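Local coordinates for LPXTG cell wall surface protein (PDB 4IGB) that is attached to the streptococcal cell wall and probably serves as an adhesin, its N-terminal N1 and N2 domains being the part described here, at residues Q338-R343 with I410-T415; T74-K79 with K134-F139; N37-L42 with L91-T96; K315-V320 with S387-I392; E180-D185 with N266-N271. All coordinates share one frame; numbering follows the deposited sequence.

In the fold
From the N terminus, strand 39-44 pairs with strand 85-101 in contact 3. Before the latter begins, strand 69-76 has opened contact 2, which closes at 134-139. The two loops therefore cross, and they touch where Phe139 meets Leu91. Contact 5 follows in series, joining 180-185 to 266-271 in the same eight-stranded sheet as contact 3. These three belong to the N1 domain. Contact 4 then opens at 315-320 in the N2 domain, contact 1 opens at 338-343, and they close in the same order at 387-392 and 410-415. These loops also cross, and Val414 packs on Phe318. The centres of contacts 1 and 2 lie about 58 Å apart, on opposite sides of the chain's centre.

Contact 1: Q338-R343 with I410-T415; sequences QKFDER and IDNTVT
Gln338 and Asn412 meet through their side-chain amides, which approach from opposite directions and bond twice. Asn412 ND2 gives a hydrogen to Gln338 OE1 at 2.8 Å, and Gln338 NE2 gives one to Asn412 OD1 at 2.9 Å. The two amide planes are 40° apart, so the pair is twisted. The bond to Asn412 OD1 falls on a lone pair, whereas Asn412 ND2 stands above the carbonyl plane of Gln338. Gln338 reaches across because its chain bends at chi2 (50°). The amide pair spans the segments as the backbones part, the CA atoms being 4.8 Å apart at Gln338 and Val414 but 6.8 Å at Phe340 and Asn412.

Ile410 fills the other end. Its CG2 lies 3.5 Å from Asp341 CB, and its CG1 sits over one face of the Arg343 guanidinium. That guanidinium is held side-on by Asp341, with Arg343 NE 3.0 Å from Asp341 OD1 and NH2 bonded to OD2. Asp341 OD1 also accepts from Arg343 N, which makes an Asx turn. Two waters bridge backbone groups, Lys339 O to Thr413 N and Asp341 N to Asp411 O; a third links Asp341 OD2, at 2.6 Å, to Asp411 N.

Arg343 also donates to the carbonyls of Ser407 and Lys409. The contact lies in the N2 domain between strands 334-339 and 409-418. Gln338 packs on Tyr394 of strand 390-398, Ile410 and Asn412 on Tyr314 of strand 311-318.

Contact 2: T74-K79 with K134-F139; sequences TLKVDK and KSTVEF
Leu75 and Val137 form the hydrogen-bonded pair of this antiparallel ladder. Leu75 N to Val137 O and Val137 N to Leu75 O are both 2.9 Å. Val77 N adds a bond to Ser135 O. Thr136 CA brings a C-H to Leu75 O at 3.1 Å.

Polar side chains meet on the face of Thr74 and Thr136. Thr136 OG1 gives a weak bond to Thr74 OG1 at 3.3 Å; Thr74 OG1 is also bonded to Asp49 O. The strands, 69-76 and 136-143, are neighbours in the six-stranded antiparallel sheet of the N1 domain.

Apolar packing gathers round Leu75 and Val137, on the other face. Val77 CG2 touches Val137 CG2 at 3.5 Å. Leu75 crosses Phe139 at about a right angle, with Leu75 CG 3.7 Å from Phe139 CD2, and Leu75 CD1 over one face of the ring. Phe139 CG stands between its own N and carbonyl carbon (chi1 84°), which brings the ring beside Leu75. The ring meets Phe112 edge-to-face. Leu75 and Val137 pack on Leu117 of strand 104-119.

Contact 3: N37-L42 with L91-T96; sequences NNVSVL and LSLKFT
Val39 lies beside Phe95 and points the same way; together they form the tight part. Val39 CG2 stands over one face of the Phe95 ring, 3.8 Å from its centroid and 20° off the normal, a CH-pi contact. This methyl, anti to the backbone N, is the branch reaching the ring. Asn38 OD1 comes to the ring edge, in plane, 3.3 Å from Phe95 CD1. The Asn38 amide is steadied by Asn33 O and Asn35 N. Farther along the same face, Val41 CG2 packs on Leu93 CD2 and Val41 CG1 on Leu91 CD1.

Strands 39-44 and 85-101 pair antiparallel here, 39-44 being an outermost strand of the eight-stranded N1 sheet. Ser40 and Lys94 exchange two backbone bonds, and Thr96 N donates to Asn38 O. Phe140 of strand 136-143 packs against Leu91 and Leu93.

The Ser40 face is looser and wetter. A water joins Asn38 O, Ser40 OG at 2.6 Å and Thr96 OG1 at 2.8 Å. Exposed Leu42 lays CD1 3.5 Å from Lys94 CB, and Leu42 N bonds weakly to Ser92 O.

Contact 4: K315-V320 with S387-I392; sequences KATFKV and SSDIII
Ala316 and Phe318 each exchange two backbone hydrogen bonds with the opposite strand, with Ile392 and Ile390 respectively. Ala316 N to Ile392 O is 2.9 Å, and Ile390 N to Phe318 O is 3.1 Å. This is regular antiparallel pairing of strands 311-318 and 390-398 in the N2 domain.

Apolar packing occupies the buried face. Phe318 CE2 lies 3.7 Å from Ile392 CD1. Met336 packs against Phe318, Ile390 and Ile392, while Val414 touches Phe318. On the other face, Thr317 and Ile391 lie side by side, pointing the same way.

The ring edge of Phe318 also meets a backbone oxygen: Ile390 O lies in its plane, 3.3 Å from Phe318 CD2.

The charged contact lies just beyond the ladder. Lys319 NZ makes a salt bridge to Asp389 OD2 at 3.0 Å, on the syn side and 20° out of the carboxylate plane. A bend at chi4 (53°) turns the ammonium back to that oxygen. Asp389 OD1 instead takes a hydrogen from a water at 2.6 Å. The same water accepts from Val320 N and donates to Ser387 O.

Each carboxylate oxygen thus has its own donor, and the lysine and water would probably favour the charged form of Asp389.

Contact 5: E180-D185 with N266-N271; sequences EIRYAD and NSNSMN
Glu180 meets Ser269 as a non-hydrogen-bonded antiparallel pair, with Glu180 CB 3.7 Å from Ser269 CB. Glu180 CA also points a C-H at Asn268 O, 3.3 Å away. The Glu180 side chain runs beside that of Asn268 in the same direction, but the carboxylate and amide planes are 73° apart.

Ile181 carries both hydrogen bonds of the contact. Ile181 N donates to Asn268 O at 2.9 Å. Ile181 O accepts from Asn268 ND2, also at 2.9 Å. The side chain of Asn268 therefore supplies the donor on the return side of this pair. Its CG lies between the backbone N and the carbonyl carbon (chi1 56°), which turns the amide back to the neighbouring strand. The Ile181 and Asn268 side chains run past one another head to tail, with Ile181 CG1 4.1 Å from Asn268 CB.

Here strand 269-275 begins to pair with the last part of strand 171-183 in the eight-stranded sheet of the N1 domain. Just before it, Ser267 OG accepts from Ser269 N, an ST turn leading into strand 269-275.

Arg182 brushes the contact with CG, 3.9 Å from Asn268 ND2. Its guanidinium turns back along its own strand, with Glu180 OE1 over one face, off toward the rim. Arg182 NH1 is 3.1 Å from Glu180 OE2, an ion pair through charge alone. Arg182 also makes a cation-pi contact with Tyr109 of strand 104-119.

Contact 1: Q338-R343 with I410-T415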
# COMPACT_ATOMS: atom_id res chain seq x y z
N GLN C 338 -3.95 22.63 -11.51
CA GLN C 338 -4.93 22.95 -12.52
C GLN C 338 -4.15 23.09 -13.84
O GLN C 338 -2.99 23.50 -13.82
CB GLN C 338 -5.63 24.26 -12.09
CG GLN C 338 -6.68 24.86 -13.00
CD GLN C 338 -7.75 23.89 -13.47
OE1 GLN C 338 -7.48 22.99 -14.26
NE2 GLN C 338 -8.98 24.11 -13.02
N LYS C 339 -4.75 22.67 -14.95
CA LYS C 339 -4.18 22.96 -16.27
C LYS C 339 -5.30 23.41 -17.17
O LYS C 339 -6.33 22.76 -17.27
CB LYS C 339 -3.47 21.74 -16.88
CG LYS C 339 -3.13 20.66 -15.89
CD LYS C 339 -2.05 19.72 -16.40
CE LYS C 339 -1.65 18.73 -15.32
NZ LYS C 339 -0.47 17.89 -15.72
N PHE C 340 -5.11 24.56 -17.81
CA PHE C 340 -6.18 25.15 -18.57
C PHE C 340 -6.01 24.87 -20.05
O PHE C 340 -4.90 24.93 -20.58
CB PHE C 340 -6.27 26.65 -18.32
CG PHE C 340 -6.56 27.01 -16.89
CD1 PHE C 340 -7.82 26.79 -16.34
CD2 PHE C 340 -5.59 27.58 -16.09
CE1 PHE C 340 -8.10 27.14 -15.01
CE2 PHE C 340 -5.85 27.93 -14.76
CZ PHE C 340 -7.11 27.70 -14.22
N ASP C 341 -7.12 24.58 -20.71
CA ASP C 341 -7.16 24.46 -22.16
C ASP C 341 -6.47 25.66 -22.81
O ASP C 341 -6.65 26.80 -22.36
CB ASP C 341 -8.62 24.40 -22.60
CG ASP C 341 -8.77 24.11 -24.07
OD1 ASP C 341 -8.49 25.00 -24.90
OD2 ASP C 341 -9.18 22.98 -24.38
N GLU C 342 -5.69 25.42 -23.86
CA GLU C 342 -4.88 26.48 -24.48
C GLU C 342 -5.74 27.64 -24.95
O GLU C 342 -5.24 28.76 -25.14
CB GLU C 342 -4.07 25.93 -25.66
CG GLU C 342 -4.93 25.51 -26.85
CD GLU C 342 -4.12 24.88 -27.99
OE1 GLU C 342 -2.87 24.87 -27.92
OE2 GLU C 342 -4.75 24.40 -28.96
N ARG C 343 -7.03 27.40 -25.10
CA ARG C 343 -7.94 28.42 -25.59
C ARG C 343 -8.42 29.34 -24.48
O ARG C 343 -9.28 30.19 -24.69
CB ARG C 343 -9.12 27.78 -26.34
CG ARG C 343 -8.71 27.07 -27.63
CD ARG C 343 -9.84 26.21 -28.18
NE ARG C 343 -9.96 24.94 -27.46
CZ ARG C 343 -10.99 24.10 -27.58
NH1 ARG C 343 -11.99 24.38 -28.40
NH2 ARG C 343 -11.01 22.97 -26.89
N ILE C 410 -14.57 22.78 -24.17
CA ILE C 410 -13.39 22.97 -23.35
C ILE C 410 -13.52 22.13 -22.07
O ILE C 410 -14.31 22.46 -21.20
CB ILE C 410 -13.20 24.44 -22.99
CG1 ILE C 410 -12.97 25.27 -24.26
CG2 ILE C 410 -12.04 24.61 -22.00
CD1 ILE C 410 -13.29 26.73 -24.09
N ASP C 411 -12.75 21.06 -22.00
CA ASP C 411 -12.74 20.19 -20.83
C ASP C 411 -11.81 20.73 -19.77
O ASP C 411 -10.87 21.48 -20.06
CB ASP C 411 -12.28 18.78 -21.22
CG ASP C 411 -13.26 18.08 -22.11
OD1 ASP C 411 -14.47 18.39 -22.00
OD2 ASP C 411 -12.84 17.22 -22.91
N ASN C 412 -12.08 20.34 -18.53
CA ASN C 412 -11.21 20.69 -17.41
C ASN C 412 -11.29 19.65 -16.30
O ASN C 412 -12.36 19.08 -16.06
CB ASN C 412 -11.58 22.07 -16.86
CG ASN C 412 -10.57 22.57 -15.86
OD1 ASN C 412 -10.87 22.73 -14.67
ND2 ASN C 412 -9.35 22.83 -16.33
N THR C 413 -10.16 19.44 -15.64
CA THR C 413 -10.04 18.56 -14.48
C THR C 413 -8.96 19.16 -13.58
O THR C 413 -8.01 19.76 -14.07
CB THR C 413 -9.55 17.15 -14.89
OG1 THR C 413 -10.50 16.54 -15.77
CG2 THR C 413 -9.37 16.27 -13.67
N VAL C 414 -9.11 19.02 -12.27
CA VAL C 414 -8.08 19.50 -11.34
C VAL C 414 -7.57 18.32 -10.51
O VAL C 414 -8.27 17.32 -10.39
CB VAL C 414 -8.60 20.66 -10.46
CG1 VAL C 414 -9.75 20.19 -9.55
CG2 VAL C 414 -7.49 21.24 -9.64
N THR C 415 -6.36 18.41 -9.96
CA THR C 415 -5.81 17.31 -9.17
C THR C 415 -5.31 17.79 -7.81
O THR C 415 -4.57 18.78 -7.71
CB THR C 415 -4.64 16.58 -9.89
OG1 THR C 415 -5.11 16.03 -11.12
CG2 THR C 415 -4.07 15.44 -9.03
O HOH W 1 -7.59 20.01 -17.36
O HOH W 2 -9.58 24.09 -19.31
O HOH W 3 -10.46 20.87 -23.53

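Contact 2: T74-K79 with K134-F139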
# COMPACT_ATOMS: atom_id res chain seq x y z
N THR C 74 4.38 -25.00 -1.09
CA THR C 74 5.47 -25.51 -0.28
C THR C 74 6.68 -25.69 -1.16
O THR C 74 6.58 -25.70 -2.38
CB THR C 74 5.09 -26.86 0.37
OG1 THR C 74 4.92 -27.84 -0.64
CG2 THR C 74 3.80 -26.73 1.16
N LEU C 75 7.84 -25.83 -0.52
CA LEU C 75 9.09 -26.00 -1.23
C LEU C 75 9.63 -27.41 -1.00
O LEU C 75 9.70 -27.88 0.13
CB LEU C 75 10.09 -24.96 -0.74
CG LEU C 75 9.88 -23.56 -1.31
CD1 LEU C 75 10.66 -22.53 -0.53
CD2 LEU C 75 10.27 -23.54 -2.79
N LYS C 76 10.01 -28.08 -2.09
CA LYS C 76 10.61 -29.41 -2.01
C LYS C 76 12.03 -29.33 -1.47
O LYS C 76 12.90 -28.67 -2.04
CB LYS C 76 10.62 -30.08 -3.39
CG LYS C 76 9.24 -30.27 -3.99
CD LYS C 76 9.32 -30.60 -5.47
CE LYS C 76 7.94 -30.59 -6.12
NZ LYS C 76 8.04 -30.51 -7.61
N VAL C 77 12.26 -30.02 -0.36
CA VAL C 77 13.55 -30.03 0.32
C VAL C 77 14.47 -31.13 -0.21
O VAL C 77 14.01 -32.20 -0.63
CB VAL C 77 13.34 -30.24 1.85
CG1 VAL C 77 14.65 -30.63 2.54
CG2 VAL C 77 12.74 -28.99 2.48
N ASP C 78 15.77 -30.86 -0.22
CA ASP C 78 16.76 -31.90 -0.48
C ASP C 78 17.04 -32.58 0.86
O ASP C 78 17.87 -32.10 1.63
CB ASP C 78 18.04 -31.30 -1.05
CG ASP C 78 19.05 -32.36 -1.46
OD1 ASP C 78 18.92 -33.50 -0.98
OD2 ASP C 78 19.95 -32.06 -2.27
N LYS C 79 16.35 -33.68 1.12
CA LYS C 79 16.42 -34.32 2.43
C LYS C 79 17.84 -34.75 2.83
O LYS C 79 18.12 -34.96 4.01
CB LYS C 79 15.46 -35.51 2.51
CG LYS C 79 14.38 -35.48 1.45
CD LYS C 79 12.98 -35.55 2.05
CE LYS C 79 12.67 -36.93 2.62
NZ LYS C 79 13.04 -36.99 4.05
N LYS C 134 7.99 -37.18 4.88
CA LYS C 134 8.05 -35.72 4.79
C LYS C 134 8.97 -35.28 3.66
O LYS C 134 10.06 -35.83 3.50
CB LYS C 134 8.55 -35.13 6.12
CG LYS C 134 7.66 -35.43 7.31
CD LYS C 134 6.31 -34.75 7.18
CE LYS C 134 5.39 -35.16 8.32
NZ LYS C 134 4.32 -34.15 8.56
N SER C 135 8.55 -34.28 2.89
CA SER C 135 9.33 -33.85 1.74
C SER C 135 9.40 -32.34 1.50
O SER C 135 10.35 -31.86 0.87
CB SER C 135 8.82 -34.54 0.48
OG SER C 135 7.41 -34.47 0.42
N THR C 136 8.41 -31.59 1.98
CA THR C 136 8.35 -30.14 1.72
C THR C 136 8.28 -29.29 2.99
O THR C 136 8.02 -29.81 4.08
CB THR C 136 7.13 -29.77 0.84
OG1 THR C 136 5.92 -30.02 1.57
CG2 THR C 136 7.12 -30.56 -0.46
N VAL C 137 8.53 -27.99 2.82
CA VAL C 137 8.39 -27.00 3.88
C VAL C 137 7.39 -25.92 3.45
O VAL C 137 7.44 -25.44 2.32
CB VAL C 137 9.74 -26.31 4.20
CG1 VAL C 137 9.52 -25.13 5.15
CG2 VAL C 137 10.72 -27.29 4.79
N GLU C 138 6.47 -25.57 4.35
CA GLU C 138 5.48 -24.52 4.08
C GLU C 138 6.16 -23.17 3.85
O GLU C 138 7.12 -22.84 4.54
CB GLU C 138 4.55 -24.39 5.29
CG GLU C 138 3.44 -23.37 5.11
CD GLU C 138 2.37 -23.84 4.15
OE1 GLU C 138 2.09 -25.06 4.14
OE2 GLU C 138 1.80 -23.01 3.42
N PHE C 139 5.67 -22.38 2.90
CA PHE C 139 6.15 -21.00 2.80
C PHE C 139 5.09 -19.93 2.53
O PHE C 139 5.25 -18.78 2.91
CB PHE C 139 7.36 -20.87 1.86
CG PHE C 139 7.00 -20.74 0.40
CD1 PHE C 139 7.01 -19.51 -0.23
CD2 PHE C 139 6.70 -21.87 -0.35
CE1 PHE C 139 6.70 -19.39 -1.58
CE2 PHE C 139 6.40 -21.76 -1.71
CZ PHE C 139 6.40 -20.52 -2.32

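Contact 3: N37-L42 with L91-T96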
# COMPACT_ATOMS: atom_id res chain seq x y z
N ASN C 37 -9.32 -17.03 -6.33
CA ASN C 37 -10.04 -16.98 -7.60
C ASN C 37 -9.52 -15.98 -8.61
O ASN C 37 -9.79 -16.11 -9.80
CB ASN C 37 -11.53 -16.76 -7.36
CG ASN C 37 -12.17 -17.91 -6.63
OD1 ASN C 37 -12.96 -17.73 -5.72
ND2 ASN C 37 -11.78 -19.13 -7.01
N ASN C 38 -8.76 -14.98 -8.18
CA ASN C 38 -8.24 -14.02 -9.14
C ASN C 38 -6.72 -14.07 -9.28
O ASN C 38 -6.12 -13.21 -9.92
CB ASN C 38 -8.73 -12.60 -8.85
CG ASN C 38 -8.05 -11.98 -7.65
OD1 ASN C 38 -7.30 -12.64 -6.93
ND2 ASN C 38 -8.30 -10.68 -7.42
N VAL C 39 -6.10 -15.09 -8.69
CA VAL C 39 -4.65 -15.27 -8.78
C VAL C 39 -4.25 -16.13 -9.99
O VAL C 39 -4.99 -17.02 -10.40
CB VAL C 39 -4.04 -15.85 -7.48
CG1 VAL C 39 -4.39 -17.31 -7.33
CG2 VAL C 39 -2.52 -15.67 -7.48
N SER C 40 -3.08 -15.84 -10.55
CA SER C 40 -2.51 -16.61 -11.64
C SER C 40 -1.06 -16.82 -11.30
O SER C 40 -0.40 -15.90 -10.84
CB SER C 40 -2.55 -15.82 -12.96
OG SER C 40 -3.86 -15.67 -13.46
N VAL C 41 -0.55 -18.02 -11.54
CA VAL C 41 0.88 -18.28 -11.38
C VAL C 41 1.62 -17.98 -12.68
O VAL C 41 1.61 -18.79 -13.60
CB VAL C 41 1.16 -19.74 -11.00
CG1 VAL C 41 2.66 -20.02 -11.00
CG2 VAL C 41 0.53 -20.08 -9.66
N LEU C 42 2.27 -16.82 -12.74
CA LEU C 42 3.09 -16.45 -13.88
C LEU C 42 4.21 -17.46 -14.07
O LEU C 42 4.48 -17.89 -15.19
CB LEU C 42 3.69 -15.05 -13.70
CG LEU C 42 2.79 -13.87 -14.04
CD1 LEU C 42 1.37 -14.17 -13.65
CD2 LEU C 42 3.28 -12.60 -13.37
N LEU C 91 8.56 -18.35 -7.24
CA LEU C 91 7.13 -18.15 -7.43
C LEU C 91 6.81 -16.71 -7.80
O LEU C 91 7.24 -15.78 -7.14
CB LEU C 91 6.35 -18.56 -6.18
CG LEU C 91 4.83 -18.51 -6.30
CD1 LEU C 91 4.33 -19.49 -7.35
CD2 LEU C 91 4.15 -18.78 -4.96
N SER C 92 6.05 -16.55 -8.88
CA SER C 92 5.65 -15.24 -9.33
C SER C 92 4.16 -15.25 -9.62
O SER C 92 3.67 -16.12 -10.35
CB SER C 92 6.44 -14.85 -10.57
OG SER C 92 6.03 -13.58 -11.04
N LEU C 93 3.44 -14.30 -9.03
CA LEU C 93 1.98 -14.29 -9.06
C LEU C 93 1.43 -13.01 -9.63
O LEU C 93 2.07 -11.95 -9.58
CB LEU C 93 1.40 -14.45 -7.65
CG LEU C 93 1.83 -15.66 -6.82
CD1 LEU C 93 1.22 -15.57 -5.43
CD2 LEU C 93 1.43 -16.96 -7.50
N LYS C 94 0.21 -13.11 -10.16
CA LYS C 94 -0.57 -11.94 -10.53
C LYS C 94 -1.96 -12.10 -9.97
O LYS C 94 -2.50 -13.20 -9.95
CB LYS C 94 -0.66 -11.81 -12.05
CG LYS C 94 -1.62 -10.75 -12.52
CD LYS C 94 -1.80 -10.85 -14.04
CE LYS C 94 -2.31 -9.55 -14.62
NZ LYS C 94 -2.73 -9.71 -16.04
N PHE C 95 -2.53 -11.00 -9.51
CA PHE C 95 -3.92 -11.01 -9.10
C PHE C 95 -4.61 -10.03 -10.00
O PHE C 95 -4.29 -8.84 -9.97
CB PHE C 95 -4.07 -10.54 -7.65
CG PHE C 95 -3.41 -11.44 -6.66
CD1 PHE C 95 -4.15 -12.38 -5.95
CD2 PHE C 95 -2.05 -11.34 -6.41
CE1 PHE C 95 -3.55 -13.20 -5.02
CE2 PHE C 95 -1.44 -12.16 -5.49
CZ PHE C 95 -2.19 -13.09 -4.79
N THR C 96 -5.56 -10.52 -10.79
CA THR C 96 -6.20 -9.68 -11.78
C THR C 96 -7.43 -8.99 -11.23
O THR C 96 -8.29 -9.61 -10.60
CB THR C 96 -6.59 -10.48 -13.04
OG1 THR C 96 -5.40 -11.03 -13.62
CG2 THR C 96 -7.27 -9.58 -14.03
O HOH W 4 -4.69 -13.43 -12.34

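Contact 4: K315-V320 with S387-I392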
# COMPACT_ATOMS: atom_id res chain seq x y z
N LYS C 315 -14.72 26.47 -10.19
CA LYS C 315 -14.76 26.40 -8.75
C LYS C 315 -14.51 24.96 -8.29
O LYS C 315 -15.26 24.05 -8.62
CB LYS C 315 -16.12 26.88 -8.24
CG LYS C 315 -16.36 26.63 -6.77
CD LYS C 315 -17.59 27.39 -6.33
CE LYS C 315 -18.01 27.02 -4.93
NZ LYS C 315 -19.05 27.97 -4.45
N ALA C 316 -13.43 24.78 -7.54
CA ALA C 316 -12.98 23.46 -7.15
C ALA C 316 -13.00 23.33 -5.64
O ALA C 316 -12.33 24.09 -4.93
CB ALA C 316 -11.57 23.20 -7.68
N THR C 317 -13.74 22.35 -5.15
CA THR C 317 -13.85 22.12 -3.73
C THR C 317 -13.02 20.90 -3.38
O THR C 317 -13.23 19.82 -3.94
CB THR C 317 -15.31 21.88 -3.33
OG1 THR C 317 -16.10 22.99 -3.76
CG2 THR C 317 -15.43 21.72 -1.81
N PHE C 318 -12.07 21.08 -2.47
CA PHE C 318 -11.17 20.01 -2.05
C PHE C 318 -11.49 19.64 -0.59
O PHE C 318 -11.39 20.48 0.29
CB PHE C 318 -9.70 20.46 -2.16
CG PHE C 318 -9.29 20.87 -3.56
CD1 PHE C 318 -8.80 19.94 -4.46
CD2 PHE C 318 -9.38 22.20 -3.96
CE1 PHE C 318 -8.43 20.31 -5.75
CE2 PHE C 318 -9.01 22.59 -5.25
CZ PHE C 318 -8.53 21.64 -6.14
N LYS C 319 -11.88 18.40 -0.34
CA LYS C 319 -11.97 17.96 1.04
C LYS C 319 -10.67 17.27 1.43
O LYS C 319 -10.26 16.29 0.80
CB LYS C 319 -13.18 17.05 1.29
CG LYS C 319 -14.49 17.82 1.38
CD LYS C 319 -15.58 16.99 2.08
CE LYS C 319 -16.86 17.80 2.27
NZ LYS C 319 -17.34 18.42 0.99
N VAL C 320 -10.02 17.80 2.46
CA VAL C 320 -8.78 17.24 2.96
C VAL C 320 -9.07 15.91 3.66
O VAL C 320 -9.98 15.82 4.49
CB VAL C 320 -8.06 18.24 3.89
CG1 VAL C 320 -9.03 18.78 4.91
CG2 VAL C 320 -6.86 17.59 4.57
N SER C 387 -8.53 20.98 8.62
CA SER C 387 -9.39 19.96 8.05
C SER C 387 -10.60 20.52 7.30
O SER C 387 -11.34 19.78 6.66
CB SER C 387 -9.86 18.97 9.13
OG SER C 387 -10.90 19.53 9.93
N SER C 388 -10.81 21.84 7.40
CA SER C 388 -11.90 22.48 6.68
C SER C 388 -11.63 22.40 5.18
O SER C 388 -10.48 22.37 4.75
CB SER C 388 -12.05 23.94 7.12
OG SER C 388 -10.79 24.57 7.19
N ASP C 389 -12.70 22.33 4.39
CA ASP C 389 -12.58 22.32 2.94
C ASP C 389 -11.81 23.54 2.42
O ASP C 389 -11.87 24.62 3.01
CB ASP C 389 -13.96 22.28 2.28
CG ASP C 389 -14.69 20.97 2.52
OD1 ASP C 389 -14.15 20.11 3.25
OD2 ASP C 389 -15.80 20.80 1.97
N ILE C 390 -11.09 23.35 1.32
CA ILE C 390 -10.41 24.44 0.65
C ILE C 390 -11.05 24.63 -0.72
O ILE C 390 -11.12 23.69 -1.52
CB ILE C 390 -8.92 24.13 0.51
CG1 ILE C 390 -8.28 24.08 1.90
CG2 ILE C 390 -8.25 25.16 -0.39
CD1 ILE C 390 -6.86 23.52 1.92
N ILE C 391 -11.54 25.83 -0.98
CA ILE C 391 -12.26 26.08 -2.21
C ILE C 391 -11.50 27.08 -3.07
O ILE C 391 -11.28 28.22 -2.67
CB ILE C 391 -13.69 26.60 -1.92
CG1 ILE C 391 -14.44 25.55 -1.09
CG2 ILE C 391 -14.41 26.92 -3.22
CD1 ILE C 391 -15.80 26.01 -0.60
N ILE C 392 -11.07 26.63 -4.24
CA ILE C 392 -10.31 27.48 -5.14
C ILE C 392 -11.16 27.89 -6.31
O ILE C 392 -11.75 27.04 -6.98
CB ILE C 392 -9.03 26.79 -5.66
CG1 ILE C 392 -8.17 26.30 -4.49
CG2 ILE C 392 -8.23 27.75 -6.54
CD1 ILE C 392 -6.88 25.65 -4.94
O HOH W 5 -12.07 18.84 4.28

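Contact 5: E180-D185 with N266-N271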
# COMPACT_ATOMS: atom_id res chain seq x y z
N GLU C 180 3.64 -5.26 -6.08
CA GLU C 180 3.46 -4.10 -6.93
C GLU C 180 2.01 -4.04 -7.37
O GLU C 180 1.41 -5.06 -7.67
CB GLU C 180 4.37 -4.21 -8.16
CG GLU C 180 4.05 -3.19 -9.24
CD GLU C 180 4.91 -3.37 -10.48
OE1 GLU C 180 5.41 -4.49 -10.71
OE2 GLU C 180 5.08 -2.38 -11.22
N ILE C 181 1.43 -2.84 -7.39
CA ILE C 181 0.11 -2.67 -7.97
C ILE C 181 0.27 -1.86 -9.26
O ILE C 181 1.07 -0.94 -9.32
CB ILE C 181 -0.87 -2.00 -6.99
CG1 ILE C 181 -0.30 -0.69 -6.47
CG2 ILE C 181 -1.15 -2.94 -5.80
CD1 ILE C 181 -1.17 0.00 -5.41
N ARG C 182 -0.49 -2.24 -10.29
CA ARG C 182 -0.40 -1.59 -11.60
C ARG C 182 -1.79 -1.39 -12.20
O ARG C 182 -2.67 -2.24 -12.05
CB ARG C 182 0.44 -2.43 -12.56
CG ARG C 182 1.93 -2.09 -12.58
CD ARG C 182 2.59 -2.65 -13.83
NE ARG C 182 2.73 -4.11 -13.77
CZ ARG C 182 3.91 -4.75 -13.80
NH1 ARG C 182 5.04 -4.06 -13.88
NH2 ARG C 182 3.95 -6.08 -13.74
N TYR C 183 -2.00 -0.27 -12.88
CA TYR C 183 -3.21 -0.09 -13.67
C TYR C 183 -3.19 -1.14 -14.79
O TYR C 183 -2.19 -1.30 -15.48
CB TYR C 183 -3.28 1.32 -14.24
CG TYR C 183 -3.68 2.40 -13.25
CD1 TYR C 183 -4.80 2.26 -12.45
CD2 TYR C 183 -2.93 3.57 -13.12
CE1 TYR C 183 -5.18 3.25 -11.55
CE2 TYR C 183 -3.29 4.57 -12.22
CZ TYR C 183 -4.41 4.40 -11.43
OH TYR C 183 -4.79 5.38 -10.52
N ALA C 184 -4.28 -1.88 -14.94
CA ALA C 184 -4.36 -2.91 -15.97
C ALA C 184 -4.14 -2.36 -17.39
O ALA C 184 -3.55 -3.03 -18.23
CB ALA C 184 -5.68 -3.65 -15.90
N ASP C 185 -4.60 -1.13 -17.64
CA ASP C 185 -4.58 -0.58 -19.00
C ASP C 185 -3.20 -0.11 -19.45
O ASP C 185 -3.02 0.33 -20.59
CB ASP C 185 -5.59 0.55 -19.15
CG ASP C 185 -5.24 1.76 -18.31
OD1 ASP C 185 -6.13 2.60 -18.07
OD2 ASP C 185 -4.07 1.86 -17.87
N ASN C 266 6.89 4.93 -1.63
CA ASN C 266 7.17 6.11 -2.44
C ASN C 266 6.62 5.88 -3.84
O ASN C 266 6.47 6.81 -4.63
CB ASN C 266 8.67 6.37 -2.52
CG ASN C 266 9.19 7.12 -1.31
OD1 ASN C 266 8.51 7.97 -0.75
ND2 ASN C 266 10.42 6.81 -0.91
N SER C 267 6.33 4.62 -4.15
CA SER C 267 5.83 4.24 -5.46
C SER C 267 4.68 3.24 -5.37
O SER C 267 4.04 3.10 -4.33
CB SER C 267 6.96 3.64 -6.30
OG SER C 267 7.36 2.38 -5.78
N ASN C 268 4.45 2.53 -6.47
CA ASN C 268 3.39 1.54 -6.55
C ASN C 268 3.91 0.16 -6.16
O ASN C 268 3.20 -0.83 -6.31
CB ASN C 268 2.78 1.51 -7.95
CG ASN C 268 3.82 1.26 -9.03
OD1 ASN C 268 4.95 1.73 -8.93
ND2 ASN C 268 3.44 0.51 -10.06
N SER C 269 5.13 0.08 -5.65
CA SER C 269 5.65 -1.20 -5.19
C SER C 269 6.43 -1.13 -3.89
O SER C 269 6.73 -0.05 -3.36
CB SER C 269 6.49 -1.90 -6.27
OG SER C 269 7.70 -1.22 -6.48
N MET C 270 6.75 -2.30 -3.37
CA MET C 270 7.49 -2.39 -2.13
C MET C 270 8.14 -3.76 -2.10
O MET C 270 7.50 -4.78 -2.37
CB MET C 270 6.54 -2.21 -0.93
CG MET C 270 7.26 -2.02 0.42
SD MET C 270 6.12 -1.70 1.81
CE MET C 270 5.44 -0.09 1.38
N ASN C 271 9.43 -3.77 -1.81
CA ASN C 271 10.14 -5.01 -1.66
C ASN C 271 10.21 -5.28 -0.17
O ASN C 271 11.01 -4.69 0.55
CB ASN C 271 11.53 -4.92 -2.28
CG ASN C 271 12.30 -6.22 -2.17
OD1 ASN C 271 11.75 -7.26 -1.78
ND2 ASN C 271 13.58 -6.17 -2.50